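Local coordinates for flavohemoprotein (Vibrio cholerae O1 biovar El Tor, PDB 4EH1) that probably detoxifies nitric oxide to nitrate using O2 and NAD(P)H, and is represented by its FAD- and NAD(P)H-binding reductase domain, at residues Y57-A62 with Y68-K73; V18-L23 with H156-E161; G37-I42 with H231-G236. All coordinates share one frame; numbering follows the deposited sequence.

Contact 1 of 3, residues Y57-A62 with Y68-K73; sequences YSLSHA and YRISVK. With FAD (flavin-adenine dinucleotide), chain C.
Arg69 grips Ser60 side-on, and its chain can be followed atom by atom along that residue. CB starts near the serine hydroxyl, and CG lies 3.4 Å from Ser60 OG. CG and CD run extended from the strand; the turn comes at chi3 (84°), where the chain bends and brings the guanidinium round to the 57-62 segment. NE then donates to Ser60 OG (3.0 Å, N-H...O angle 151°). CZ carries His61 over its face, with CD2 of that ring 3.7 Å from CZ; the two planes stand 65° apart, the imidazole presenting an edge to the guanidinium. At the tip, NH2 reaches Ser60 O at 2.7 Å, coming from above the carbonyl plane, and also forms a salt bridge with Glu161.

Strands 53-58 and 68-73 lie at the two ends of the strand order in the six-stranded antiparallel sheet, the barrel of the ferredoxin-reductase-type FAD domain, so this contact brings its ends together. The join is not a regular ladder: Ser60 N donates to Arg69 O (2.8 Å), while Ser60 OG and Ser71 OG share a hydrogen bond of 2.9 Å. Ser71 OG is held in turn by Ser20 of the neighbouring strand.

Tyr57 and Ser58 close the Arg-x-Tyr-Ser FAD motif that starts at Arg55. Val72 CG2 lies over one face of the Tyr57 ring in a CH-pi contact, 4.1 Å from the centroid; the ring edge meets the pyrimidine side of the flavin, and its hydroxyl bonds to FAD O4'. From the other strand, FAD N3 donates to Ser71 O (2.9 Å) and Lys73 N donates to FAD O2, while Ser58 N on the first segment donates to FAD O4.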
loop_
_atom_site.group_PDB
_atom_site.type_symbol
_atom_site.label_atom_id
_atom_site.label_comp_id
_atom_site.label_asym_id
_atom_site.label_seq_id
_atom_site.Cartn_x
_atom_site.Cartn_y
_atom_site.Cartn_z
ATOM N N TYR A 57 13.617 -2.330 -12.277
ATOM C CA TYR A 57 13.320 -2.084 -10.853
ATOM C C TYR A 57 14.100 -3.058 -9.966
ATOM O O TYR A 57 14.145 -4.259 -10.245
ATOM C CB TYR A 57 11.820 -2.142 -10.540
ATOM C CG TYR A 57 11.077 -1.038 -11.196
ATOM C CD1 TYR A 57 11.245 0.285 -10.770
ATOM C CD2 TYR A 57 10.268 -1.287 -12.297
ATOM C CE1 TYR A 57 10.597 1.345 -11.414
ATOM C CE2 TYR A 57 9.637 -0.253 -12.955
ATOM C CZ TYR A 57 9.796 1.069 -12.507
ATOM O OH TYR A 57 9.154 2.095 -13.157
ATOM N N SER A 58 14.705 -2.518 -8.914
ATOM C CA SER A 58 15.579 -3.265 -8.043
ATOM C C SER A 58 14.772 -4.177 -7.147
ATOM O O SER A 58 13.721 -3.795 -6.654
ATOM C CB SER A 58 16.347 -2.308 -7.139
ATOM O OG SER A 58 17.193 -1.447 -7.878
ATOM N N LEU A 59 15.266 -5.390 -6.913
ATOM C CA LEU A 59 14.660 -6.238 -5.888
ATOM C C LEU A 59 14.911 -5.599 -4.498
ATOM O O LEU A 59 16.007 -5.132 -4.224
ATOM C CB LEU A 59 15.208 -7.648 -6.005
ATOM C CG LEU A 59 14.776 -8.158 -7.384
ATOM C CD1 LEU A 59 15.807 -9.051 -7.973
ATOM C CD2 LEU A 59 13.425 -8.829 -7.317
ATOM N N SER A 60 13.891 -5.528 -3.642
ATOM C CA SER A 60 14.066 -4.872 -2.336
ATOM C C SER A 60 13.850 -5.806 -1.154
ATOM O O SER A 60 13.649 -5.338 -0.016
ATOM C CB SER A 60 13.099 -3.707 -2.172
ATOM O OG SER A 60 11.771 -4.173 -2.309
ATOM N N HIS A 61 13.835 -7.110 -1.435
ATOM C CA HIS A 61 13.911 -8.113 -0.374
ATOM C C HIS A 61 14.981 -9.165 -0.723
ATOM O O HIS A 61 15.477 -9.179 -1.846
ATOM C CB HIS A 61 12.531 -8.756 -0.128
ATOM C CG HIS A 61 12.264 -9.039 1.317
ATOM N ND1 HIS A 61 12.968 -9.993 2.029
ATOM C CD2 HIS A 61 11.396 -8.471 2.196
ATOM C CE1 HIS A 61 12.529 -10.014 3.276
ATOM N NE2 HIS A 61 11.583 -9.094 3.405
ATOM N N ALA A 62 15.336 -10.015 0.240
ATOM C CA ALA A 62 16.237 -11.156 0.027
ATOM C C ALA A 62 15.647 -12.212 -0.935
ATOM O O ALA A 62 14.439 -12.415 -0.988
ATOM C CB ALA A 62 16.566 -11.822 1.365
ATOM N N TYR A 68 9.042 -12.066 -5.671
ATOM C CA TYR A 68 9.890 -10.898 -5.758
ATOM C C TYR A 68 9.183 -9.696 -5.127
ATOM O O TYR A 68 7.971 -9.539 -5.250
ATOM C CB TYR A 68 10.183 -10.576 -7.225
ATOM C CG TYR A 68 11.063 -11.567 -7.975
ATOM C CD1 TYR A 68 12.176 -12.153 -7.372
ATOM C CD2 TYR A 68 10.788 -11.889 -9.292
ATOM C CE1 TYR A 68 12.993 -13.050 -8.072
ATOM C CE2 TYR A 68 11.580 -12.792 -10.002
ATOM C CZ TYR A 68 12.690 -13.353 -9.398
ATOM O OH TYR A 68 13.463 -14.236 -10.104
ATOM N N ARG A 69 9.935 -8.846 -4.450
ATOM C CA ARG A 69 9.416 -7.531 -4.102
ATOM C C ARG A 69 10.243 -6.435 -4.809
ATOM O O ARG A 69 11.489 -6.450 -4.790
ATOM C CB ARG A 69 9.404 -7.303 -2.590
ATOM C CG ARG A 69 8.839 -5.925 -2.177
ATOM C CD ARG A 69 8.785 -5.769 -0.667
ATOM N NE ARG A 69 10.070 -5.333 -0.143
ATOM C CZ ARG A 69 10.292 -5.077 1.143
ATOM N NH1 ARG A 69 9.313 -5.220 2.028
ATOM N NH2 ARG A 69 11.488 -4.666 1.542
ATOM N N ILE A 70 9.540 -5.503 -5.442
ATOM C CA ILE A 70 10.179 -4.286 -5.947
ATOM C C ILE A 70 9.505 -3.077 -5.308
ATOM O O ILE A 70 8.384 -3.178 -4.798
ATOM C CB ILE A 70 10.037 -4.145 -7.457
ATOM C CG1 ILE A 70 8.560 -4.132 -7.826
ATOM C CG2 ILE A 70 10.832 -5.268 -8.232
ATOM C CD1 ILE A 70 8.346 -3.716 -9.305
ATOM N N SER A 71 10.177 -1.933 -5.358
ATOM C CA SER A 71 9.683 -0.718 -4.708
ATOM C C SER A 71 9.890 0.459 -5.651
ATOM O O SER A 71 11.029 0.797 -6.024
ATOM C CB SER A 71 10.423 -0.464 -3.395
ATOM O OG SER A 71 10.423 -1.640 -2.582
ATOM N N VAL A 72 8.775 1.098 -5.985
ATOM C CA VAL A 72 8.680 1.941 -7.147
ATOM C C VAL A 72 8.330 3.385 -6.766
ATOM O O VAL A 72 7.303 3.657 -6.142
ATOM C CB VAL A 72 7.594 1.376 -8.091
ATOM C CG1 VAL A 72 7.327 2.350 -9.213
ATOM C CG2 VAL A 72 7.986 -0.067 -8.590
ATOM N N LYS A 73 9.208 4.307 -7.127
ATOM C CA LYS A 73 8.938 5.708 -6.860
ATOM C C LYS A 73 8.112 6.349 -7.989
ATOM O O LYS A 73 8.498 6.287 -9.147
ATOM C CB LYS A 73 10.223 6.484 -6.675
ATOM C CG LYS A 73 9.892 7.935 -6.253
ATOM C CD LYS A 73 11.072 8.879 -6.265
ATOM C CE LYS A 73 10.539 10.333 -6.306
ATOM N NZ LYS A 73 11.579 11.370 -6.177
HETATM P PA FAD C . 9.646 8.149 -17.713
HETATM O O1A FAD C . 10.632 7.316 -18.333
HETATM O O2A FAD C . 8.370 8.377 -18.301
HETATM O O5B FAD C . 10.282 9.547 -17.545
HETATM C C5B FAD C . 11.659 9.691 -17.312
HETATM C C4B FAD C . 12.078 11.118 -17.006
HETATM O O4B FAD C . 12.051 11.925 -18.167
HETATM C C3B FAD C . 11.120 11.722 -16.026
HETATM O O3B FAD C . 11.839 12.591 -15.190
HETATM C C2B FAD C . 10.197 12.523 -16.880
HETATM O O2B FAD C . 9.761 13.605 -16.118
HETATM C C1B FAD C . 11.054 12.911 -18.049
HETATM N N9A FAD C . 10.239 12.924 -19.258
HETATM C C8A FAD C . 9.399 11.992 -19.654
HETATM N N7A FAD C . 8.799 12.333 -20.794
HETATM C C5A FAD C . 9.259 13.516 -21.132
HETATM C C6A FAD C . 9.021 14.442 -22.229
HETATM N N6A FAD C . 8.158 14.154 -23.212
HETATM N N1A FAD C . 9.695 15.577 -22.194
HETATM C C2A FAD C . 10.546 15.859 -21.233
HETATM N N3A FAD C . 10.807 15.072 -20.211
HETATM C C4A FAD C . 10.199 13.907 -20.106
HETATM N N1 FAD C . 13.140 3.028 -9.983
HETATM C C2 FAD C . 12.483 2.699 -8.873
HETATM O O2 FAD C . 11.478 3.305 -8.601
HETATM N N3 FAD C . 12.861 1.731 -8.057
HETATM C C4 FAD C . 13.917 1.008 -8.278
HETATM O O4 FAD C . 14.201 0.138 -7.497
HETATM C C4X FAD C . 14.710 1.315 -9.473
HETATM N N5 FAD C . 15.801 0.649 -9.768
HETATM C C5X FAD C . 16.507 0.947 -10.842
HETATM C C6 FAD C . 17.629 0.227 -11.097
HETATM C C7 FAD C . 18.386 0.509 -12.192
HETATM C C7M FAD C . 19.614 -0.270 -12.472
HETATM C C8 FAD C . 17.984 1.570 -13.103
HETATM C C8M FAD C . 18.826 1.836 -14.292
HETATM C C9 FAD C . 16.853 2.296 -12.857
HETATM C C9A FAD C . 16.100 2.023 -11.746
HETATM N N10 FAD C . 14.951 2.746 -11.470
HETATM C C10 FAD C . 14.244 2.403 -10.329
HETATM C "C1'" FAD C . 14.498 3.796 -12.374
HETATM C "C2'" FAD C . 13.325 3.282 -13.209
HETATM O "O2'" FAD C . 13.670 2.212 -14.061
HETATM C "C3'" FAD C . 12.675 4.283 -14.141
HETATM O "O3'" FAD C . 13.624 4.930 -14.944
HETATM C "C4'" FAD C . 11.741 5.270 -13.466
HETATM O "O4'" FAD C . 10.769 4.547 -12.750
HETATM C "C5'" FAD C . 11.074 6.251 -14.424
HETATM O "O5'" FAD C . 10.258 5.654 -15.388
HETATM P P FAD C . 8.916 6.239 -15.857
HETATM O O1P FAD C . 8.513 5.457 -16.979
HETATM O O2P FAD C . 8.057 6.320 -14.740
HETATM O O3P FAD C . 9.329 7.669 -16.273
#

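Contact 2 of 3, residues V18-L23 with H156-E161; sequences VTSFVL and HTFAQE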
loop_
_atom_site.group_PDB
_atom_site.type_symbol
_atom_site.label_atom_id
_atom_site.label_comp_id
_atom_site.label_asym_id
_atom_site.label_seq_id
_atom_site.Cartn_x
_atom_site.Cartn_y
_atom_site.Cartn_z
ATOM N N VAL A 18 6.739 6.223 -2.718
ATOM C CA VAL A 18 7.239 4.891 -3.002
ATOM C C VAL A 18 6.233 3.829 -2.532
ATOM O O VAL A 18 5.763 3.824 -1.373
ATOM C CB VAL A 18 8.578 4.636 -2.320
ATOM C CG1 VAL A 18 9.006 3.159 -2.519
ATOM C CG2 VAL A 18 9.662 5.616 -2.816
ATOM N N THR A 19 5.920 2.939 -3.449
ATOM C CA THR A 19 5.015 1.832 -3.195
ATOM C C THR A 19 5.682 0.512 -3.595
ATOM O O THR A 19 6.304 0.427 -4.660
ATOM C CB THR A 19 3.682 2.069 -3.950
ATOM O OG1 THR A 19 2.945 3.084 -3.242
ATOM C CG2 THR A 19 2.817 0.753 -4.035
ATOM N N SER A 20 5.598 -0.502 -2.727
ATOM C CA SER A 20 6.186 -1.810 -3.030
ATOM C C SER A 20 5.166 -2.731 -3.725
ATOM O O SER A 20 3.965 -2.631 -3.483
ATOM C CB SER A 20 6.674 -2.525 -1.758
ATOM O OG SER A 20 7.941 -2.093 -1.345
ATOM N N PHE A 21 5.665 -3.648 -4.546
ATOM C CA PHE A 21 4.836 -4.681 -5.160
ATOM C C PHE A 21 5.484 -6.033 -4.907
ATOM O O PHE A 21 6.641 -6.241 -5.252
ATOM C CB PHE A 21 4.763 -4.495 -6.680
ATOM C CG PHE A 21 4.131 -3.197 -7.109
ATOM C CD1 PHE A 21 2.843 -3.182 -7.636
ATOM C CD2 PHE A 21 4.831 -1.984 -6.990
ATOM C CE1 PHE A 21 2.251 -1.965 -8.042
ATOM C CE2 PHE A 21 4.247 -0.783 -7.396
ATOM C CZ PHE A 21 2.953 -0.778 -7.926
ATOM N N VAL A 22 4.727 -6.954 -4.342
ATOM C CA VAL A 22 5.182 -8.317 -4.209
ATOM C C VAL A 22 4.592 -9.125 -5.351
ATOM O O VAL A 22 3.380 -9.206 -5.509
ATOM C CB VAL A 22 4.727 -8.939 -2.859
ATOM C CG1 VAL A 22 5.143 -10.418 -2.788
ATOM C CG2 VAL A 22 5.304 -8.164 -1.682
ATOM N N LEU A 23 5.462 -9.738 -6.144
ATOM C CA LEU A 23 5.049 -10.377 -7.368
ATOM C C LEU A 23 5.316 -11.882 -7.349
ATOM O O LEU A 23 6.397 -12.330 -6.975
ATOM C CB LEU A 23 5.811 -9.761 -8.534
ATOM C CG LEU A 23 5.698 -8.242 -8.633
ATOM C CD1 LEU A 23 6.921 -7.643 -9.322
ATOM C CD2 LEU A 23 4.447 -7.932 -9.417
ATOM N N HIS A 156 10.518 8.996 4.098
ATOM C CA HIS A 156 11.529 8.149 4.714
ATOM C C HIS A 156 11.213 6.664 4.403
ATOM O O HIS A 156 10.584 5.971 5.200
ATOM C CB HIS A 156 11.530 8.411 6.224
ATOM C CG HIS A 156 12.597 7.676 6.980
ATOM N ND1 HIS A 156 12.899 7.957 8.303
ATOM C CD2 HIS A 156 13.416 6.665 6.616
ATOM C CE1 HIS A 156 13.874 7.165 8.706
ATOM N NE2 HIS A 156 14.206 6.369 7.702
ATOM N N THR A 157 11.656 6.186 3.247
ATOM C CA THR A 157 11.290 4.860 2.768
ATOM C C THR A 157 11.795 3.714 3.646
ATOM O O THR A 157 12.951 3.705 4.030
ATOM C CB THR A 157 11.859 4.692 1.360
ATOM O OG1 THR A 157 11.356 5.754 0.536
ATOM C CG2 THR A 157 11.499 3.309 0.760
ATOM N N PHE A 158 10.922 2.754 3.957
ATOM C CA PHE A 158 11.261 1.607 4.793
ATOM C C PHE A 158 11.582 1.959 6.234
ATOM O O PHE A 158 12.285 1.181 6.890
ATOM C CB PHE A 158 12.473 0.849 4.231
ATOM C CG PHE A 158 12.275 0.341 2.844
ATOM C CD1 PHE A 158 11.177 -0.430 2.532
ATOM C CD2 PHE A 158 13.191 0.648 1.840
ATOM C CE1 PHE A 158 11.008 -0.918 1.227
ATOM C CE2 PHE A 158 13.015 0.177 0.530
ATOM C CZ PHE A 158 11.924 -0.600 0.236
ATOM N N ALA A 159 11.101 3.108 6.729
ATOM C CA ALA A 159 11.540 3.584 8.046
ATOM C C ALA A 159 11.378 2.469 9.093
ATOM O O ALA A 159 12.313 2.141 9.814
ATOM C CB ALA A 159 10.756 4.816 8.485
ATOM N N GLN A 160 10.190 1.881 9.143
ATOM C CA GLN A 160 9.861 0.910 10.185
ATOM C C GLN A 160 10.586 -0.426 9.987
ATOM O O GLN A 160 11.124 -1.004 10.922
ATOM C CB GLN A 160 8.346 0.673 10.244
ATOM C CG GLN A 160 7.934 -0.420 11.229
ATOM C CD GLN A 160 8.301 -0.059 12.673
ATOM O OE1 GLN A 160 8.599 1.097 12.989
ATOM N NE2 GLN A 160 8.270 -1.049 13.551
ATOM N N GLU A 161 10.609 -0.891 8.750
ATOM C CA GLU A 161 11.169 -2.186 8.461
ATOM C C GLU A 161 12.666 -2.160 8.754
ATOM O O GLU A 161 13.198 -3.088 9.344
ATOM C CB GLU A 161 10.847 -2.566 7.016
ATOM C CG GLU A 161 11.388 -3.919 6.529
ATOM C CD GLU A 161 11.051 -4.165 5.035
ATOM O OE1 GLU A 161 11.926 -4.021 4.157
ATOM O OE2 GLU A 161 9.896 -4.501 4.742
#
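Val18 and Thr157 meet through both branches of each side chain, the two crossing at about a right angle. Val18 CG2 lies 3.8 Å from Thr157 OG1, and Val18 CG1 is 4.1 Å from Thr157 CG2, so one methyl faces the hydroxyl while the other faces a methyl. The threonine oxygen nevertheless spends its polarity elsewhere, on Ser15 OG; toward the valine it offers a van der Waals surface.

Phe158 follows in the chain. His156 to Ala159 form a type II beta turn, with Phe158 in its third position at a positive phi of 66°, and the same residue is the N-cap of helix 159-169. The turn's closing bond, Ala159 N to His156 O, is weak at 3.3 Å. With CG beside the backbone N (chi1 -59°), the phenyl ring extends toward strand 18-25. Thr157 CG2 sits over one face of it, off centre, which packs the two turn residues against each other. At the ring's edge, CE1 comes 4.2 Å from Ser20 OG, a hydroxyl already bonded to Glu14 and Ser71. The ring also packs on Ser60 and on Arg69 of strand 68-73.

The contact thus joins the FAD-binding barrel to the NAD-binding domain, at the loop that leads into one of its helices. Its direct contacts are van der Waals ones, even where oxygens take part: the buried hydroxyls find their hydrogen bonds elsewhere, and these few touches rest on fit rather than on bonds, a form of adhesion that is weak per atom and little restricted in direction.

Contact 3 of 3, residues G37-I42 with H231-G236; sequences GQYIGI and HYEVFG. With FAD (flavin-adenine dinucleotide), chain C; SO4 (sulfate ion), chain F.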
loop_
_atom_site.group_PDB
_atom_site.type_symbol
_atom_site.label_atom_id
_atom_site.label_comp_id
_atom_site.label_asym_id
_atom_site.label_seq_id
_atom_site.Cartn_x
_atom_site.Cartn_y
_atom_site.Cartn_z
ATOM N N GLY A 37 20.945 -6.545 -4.631
ATOM C CA GLY A 37 21.520 -5.446 -5.383
ATOM C C GLY A 37 21.072 -5.487 -6.829
ATOM O O GLY A 37 21.025 -4.456 -7.501
ATOM N N GLN A 38 20.719 -6.678 -7.321
ATOM C CA GLN A 38 20.305 -6.819 -8.726
ATOM C C GLN A 38 18.876 -6.349 -8.949
ATOM O O GLN A 38 18.135 -6.105 -7.979
ATOM C CB GLN A 38 20.495 -8.237 -9.244
ATOM C CG GLN A 38 21.936 -8.658 -9.256
ATOM C CD GLN A 38 22.125 -9.984 -9.926
ATOM O OE1 GLN A 38 21.549 -10.995 -9.515
ATOM N NE2 GLN A 38 22.932 -9.996 -10.970
ATOM N N TYR A 39 18.496 -6.199 -10.217
ATOM C CA TYR A 39 17.160 -5.666 -10.560
ATOM C C TYR A 39 16.465 -6.572 -11.564
ATOM O O TYR A 39 17.122 -7.322 -12.291
ATOM C CB TYR A 39 17.254 -4.237 -11.160
ATOM C CG TYR A 39 18.202 -4.164 -12.334
ATOM C CD1 TYR A 39 19.527 -3.818 -12.155
ATOM C CD2 TYR A 39 17.781 -4.515 -13.617
ATOM C CE1 TYR A 39 20.422 -3.805 -13.235
ATOM C CE2 TYR A 39 18.648 -4.504 -14.687
ATOM C CZ TYR A 39 19.966 -4.152 -14.493
ATOM O OH TYR A 39 20.815 -4.128 -15.567
ATOM N N ILE A 40 15.142 -6.495 -11.602
ATOM C CA ILE A 40 14.393 -7.144 -12.655
ATOM C C ILE A 40 13.888 -6.065 -13.594
ATOM O O ILE A 40 14.134 -4.866 -13.386
ATOM C CB ILE A 40 13.223 -8.051 -12.117
ATOM C CG1 ILE A 40 12.361 -7.335 -11.065
ATOM C CG2 ILE A 40 13.774 -9.286 -11.447
ATOM C CD1 ILE A 40 11.302 -6.434 -11.638
ATOM N N GLY A 41 13.196 -6.503 -14.633
ATOM C CA GLY A 41 12.572 -5.608 -15.582
ATOM C C GLY A 41 11.060 -5.720 -15.505
ATOM O O GLY A 41 10.511 -6.823 -15.376
ATOM N N ILE A 42 10.376 -4.587 -15.569
ATOM C CA ILE A 42 8.924 -4.596 -15.631
ATOM C C ILE A 42 8.479 -4.011 -16.972
ATOM O O ILE A 42 9.001 -2.988 -17.410
ATOM C CB ILE A 42 8.305 -3.763 -14.497
ATOM C CG1 ILE A 42 8.627 -4.385 -13.120
ATOM C CG2 ILE A 42 6.789 -3.639 -14.678
ATOM C CD1 ILE A 42 7.887 -5.701 -12.830
ATOM N N HIS A 231 31.483 0.429 -4.076
ATOM C CA HIS A 231 30.664 -0.271 -5.051
ATOM C C HIS A 231 29.376 0.535 -5.190
ATOM O O HIS A 231 28.825 1.014 -4.195
ATOM C CB HIS A 231 30.369 -1.693 -4.571
ATOM C CG HIS A 231 31.522 -2.366 -3.895
ATOM N ND1 HIS A 231 32.420 -3.173 -4.569
ATOM C CD2 HIS A 231 31.908 -2.378 -2.593
ATOM C CE1 HIS A 231 33.316 -3.639 -3.712
ATOM N NE2 HIS A 231 33.024 -3.176 -2.507
ATOM N N TYR A 232 28.881 0.707 -6.409
ATOM C CA TYR A 232 27.822 1.681 -6.568
ATOM C C TYR A 232 26.917 1.346 -7.714
ATOM O O TYR A 232 27.308 0.646 -8.643
ATOM C CB TYR A 232 28.418 3.078 -6.803
ATOM C CG TYR A 232 29.017 3.217 -8.191
ATOM C CD1 TYR A 232 30.181 2.537 -8.530
ATOM C CD2 TYR A 232 28.422 4.013 -9.157
ATOM C CE1 TYR A 232 30.741 2.628 -9.786
ATOM C CE2 TYR A 232 28.984 4.128 -10.433
ATOM C CZ TYR A 232 30.146 3.426 -10.741
ATOM O OH TYR A 232 30.723 3.509 -11.991
ATOM N N GLU A 233 25.697 1.861 -7.634
ATOM C CA GLU A 233 24.759 1.804 -8.731
ATOM C C GLU A 233 23.997 3.134 -8.815
ATOM O O GLU A 233 23.483 3.624 -7.817
ATOM C CB GLU A 233 23.774 0.669 -8.534
ATOM C CG GLU A 233 22.907 0.446 -9.776
ATOM C CD GLU A 233 22.108 -0.845 -9.724
ATOM O OE1 GLU A 233 22.356 -1.747 -10.557
ATOM O OE2 GLU A 233 21.225 -0.963 -8.846
ATOM N N VAL A 234 23.926 3.712 -10.006
ATOM C CA VAL A 234 23.211 4.976 -10.194
ATOM C C VAL A 234 21.847 4.799 -10.819
ATOM O O VAL A 234 21.697 4.116 -11.840
ATOM C CB VAL A 234 24.035 5.995 -11.047
ATOM C CG1 VAL A 234 23.226 7.238 -11.345
ATOM C CG2 VAL A 234 25.289 6.356 -10.328
ATOM N N PHE A 235 20.838 5.371 -10.168
ATOM C CA PHE A 235 19.555 5.667 -10.821
ATOM C C PHE A 235 18.874 6.822 -10.097
ATOM O O PHE A 235 19.010 6.955 -8.880
ATOM C CB PHE A 235 18.649 4.448 -10.992
ATOM C CG PHE A 235 18.341 3.690 -9.719
ATOM C CD1 PHE A 235 17.188 3.963 -8.986
ATOM C CD2 PHE A 235 19.158 2.658 -9.301
ATOM C CE1 PHE A 235 16.879 3.233 -7.831
ATOM C CE2 PHE A 235 18.837 1.917 -8.168
ATOM C CZ PHE A 235 17.700 2.206 -7.433
ATOM N N GLY A 236 18.175 7.671 -10.841
ATOM C CA GLY A 236 17.912 9.016 -10.361
ATOM C C GLY A 236 16.488 9.522 -10.267
ATOM O O GLY A 236 15.659 8.926 -9.582
HETATM P PA FAD C . 9.646 8.149 -17.713
HETATM O O1A FAD C . 10.632 7.316 -18.333
HETATM O O2A FAD C . 8.370 8.377 -18.301
HETATM O O5B FAD C . 10.282 9.547 -17.545
HETATM C C5B FAD C . 11.659 9.691 -17.312
HETATM C C4B FAD C . 12.078 11.118 -17.006
HETATM O O4B FAD C . 12.051 11.925 -18.167
HETATM C C3B FAD C . 11.120 11.722 -16.026
HETATM O O3B FAD C . 11.839 12.591 -15.190
HETATM C C2B FAD C . 10.197 12.523 -16.880
HETATM O O2B FAD C . 9.761 13.605 -16.118
HETATM C C1B FAD C . 11.054 12.911 -18.049
HETATM N N9A FAD C . 10.239 12.924 -19.258
HETATM C C8A FAD C . 9.399 11.992 -19.654
HETATM N N7A FAD C . 8.799 12.333 -20.794
HETATM C C5A FAD C . 9.259 13.516 -21.132
HETATM C C6A FAD C . 9.021 14.442 -22.229
HETATM N N6A FAD C . 8.158 14.154 -23.212
HETATM N N1A FAD C . 9.695 15.577 -22.194
HETATM C C2A FAD C . 10.546 15.859 -21.233
HETATM N N3A FAD C . 10.807 15.072 -20.211
HETATM C C4A FAD C . 10.199 13.907 -20.106
HETATM N N1 FAD C . 13.140 3.028 -9.983
HETATM C C2 FAD C . 12.483 2.699 -8.873
HETATM O O2 FAD C . 11.478 3.305 -8.601
HETATM N N3 FAD C . 12.861 1.731 -8.057
HETATM C C4 FAD C . 13.917 1.008 -8.278
HETATM O O4 FAD C . 14.201 0.138 -7.497
HETATM C C4X FAD C . 14.710 1.315 -9.473
HETATM N N5 FAD C . 15.801 0.649 -9.768
HETATM C C5X FAD C . 16.507 0.947 -10.842
HETATM C C6 FAD C . 17.629 0.227 -11.097
HETATM C C7 FAD C . 18.386 0.509 -12.192
HETATM C C7M FAD C . 19.614 -0.270 -12.472
HETATM C C8 FAD C . 17.984 1.570 -13.103
HETATM C C8M FAD C . 18.826 1.836 -14.292
HETATM C C9 FAD C . 16.853 2.296 -12.857
HETATM C C9A FAD C . 16.100 2.023 -11.746
HETATM N N10 FAD C . 14.951 2.746 -11.470
HETATM C C10 FAD C . 14.244 2.403 -10.329
HETATM C "C1'" FAD C . 14.498 3.796 -12.374
HETATM C "C2'" FAD C . 13.325 3.282 -13.209
HETATM O "O2'" FAD C . 13.670 2.212 -14.061
HETATM C "C3'" FAD C . 12.675 4.283 -14.141
HETATM O "O3'" FAD C . 13.624 4.930 -14.944
HETATM C "C4'" FAD C . 11.741 5.270 -13.466
HETATM O "O4'" FAD C . 10.769 4.547 -12.750
HETATM C "C5'" FAD C . 11.074 6.251 -14.424
HETATM O "O5'" FAD C . 10.258 5.654 -15.388
HETATM P P FAD C . 8.916 6.239 -15.857
HETATM O O1P FAD C . 8.513 5.457 -16.979
HETATM O O2P FAD C . 8.057 6.320 -14.740
HETATM O O3P FAD C . 9.329 7.669 -16.273
HETATM S S SO4 F . 29.830 -2.105 -9.326
HETATM O O1 SO4 F . 30.464 -0.894 -8.802
HETATM O O2 SO4 F . 29.385 -1.886 -10.704
HETATM O O3 SO4 F . 30.783 -3.215 -9.289
HETATM O O4 SO4 F . 28.684 -2.461 -8.491
HETATM O O HOH W 1 19.496 -2.667 -8.766
#
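Two oxygens, Gly37 O and Glu233 OE2, come within 3.7 Å of each other across this interface, with a water beside them that reaches both. The water donates to Gly37 O at 2.7 Å; its distance to Glu233 OE2, 2.4 Å, is too short to be trusted in detail. It also lies at the edge of the Tyr39 ring, in the ring plane.

The other carboxylate oxygen, Glu233 OE1, approaches the same ring from its edge, 3.9 Å from Tyr39 CD1, with ring and carboxylate planes 50° apart. The glutamate extends from the end strand of the parallel sheet with CG anti to the backbone N (chi1 -171°), and this outstretched chain spans the cleft to the barrel. The flavin dimethylbenzene end enters here too: FAD C7M is 3.6 Å from Tyr39 CD1 and 3.7 Å from Glu233 OE1. Two residues on, Phe235 lays its ring flat against the isoalloxazine, over FAD C5X.

By similarity, Glu233 influences the redox potentials of heme and FAD. A carboxyl group set against the flavin methyl is consistent with an electrostatic effect on the flavin.

In the fold
All three contacts are buried, yet they do different work. Contact 1 is internal to the FAD-binding barrel and much the largest, rich in direct hydrogen bonds; contacts 2 and 3 are small bridges from that barrel to the NAD-binding domain, one without polar bonds between its segments, the other with a water in it. Strand 18-25 of contact 2 pairs with strand 68-73 of contact 1, and strand 39-44 of contact 3 pairs with strand 53-58, so each bridge leaves from a strand beside contact 1. A polar tie between domains also runs from contact 1 to contact 2. Contacts 1 and 3 share FAD: the first binds its pyrimidine side through polar groups, the third meets its dimethylbenzene end largely by packing.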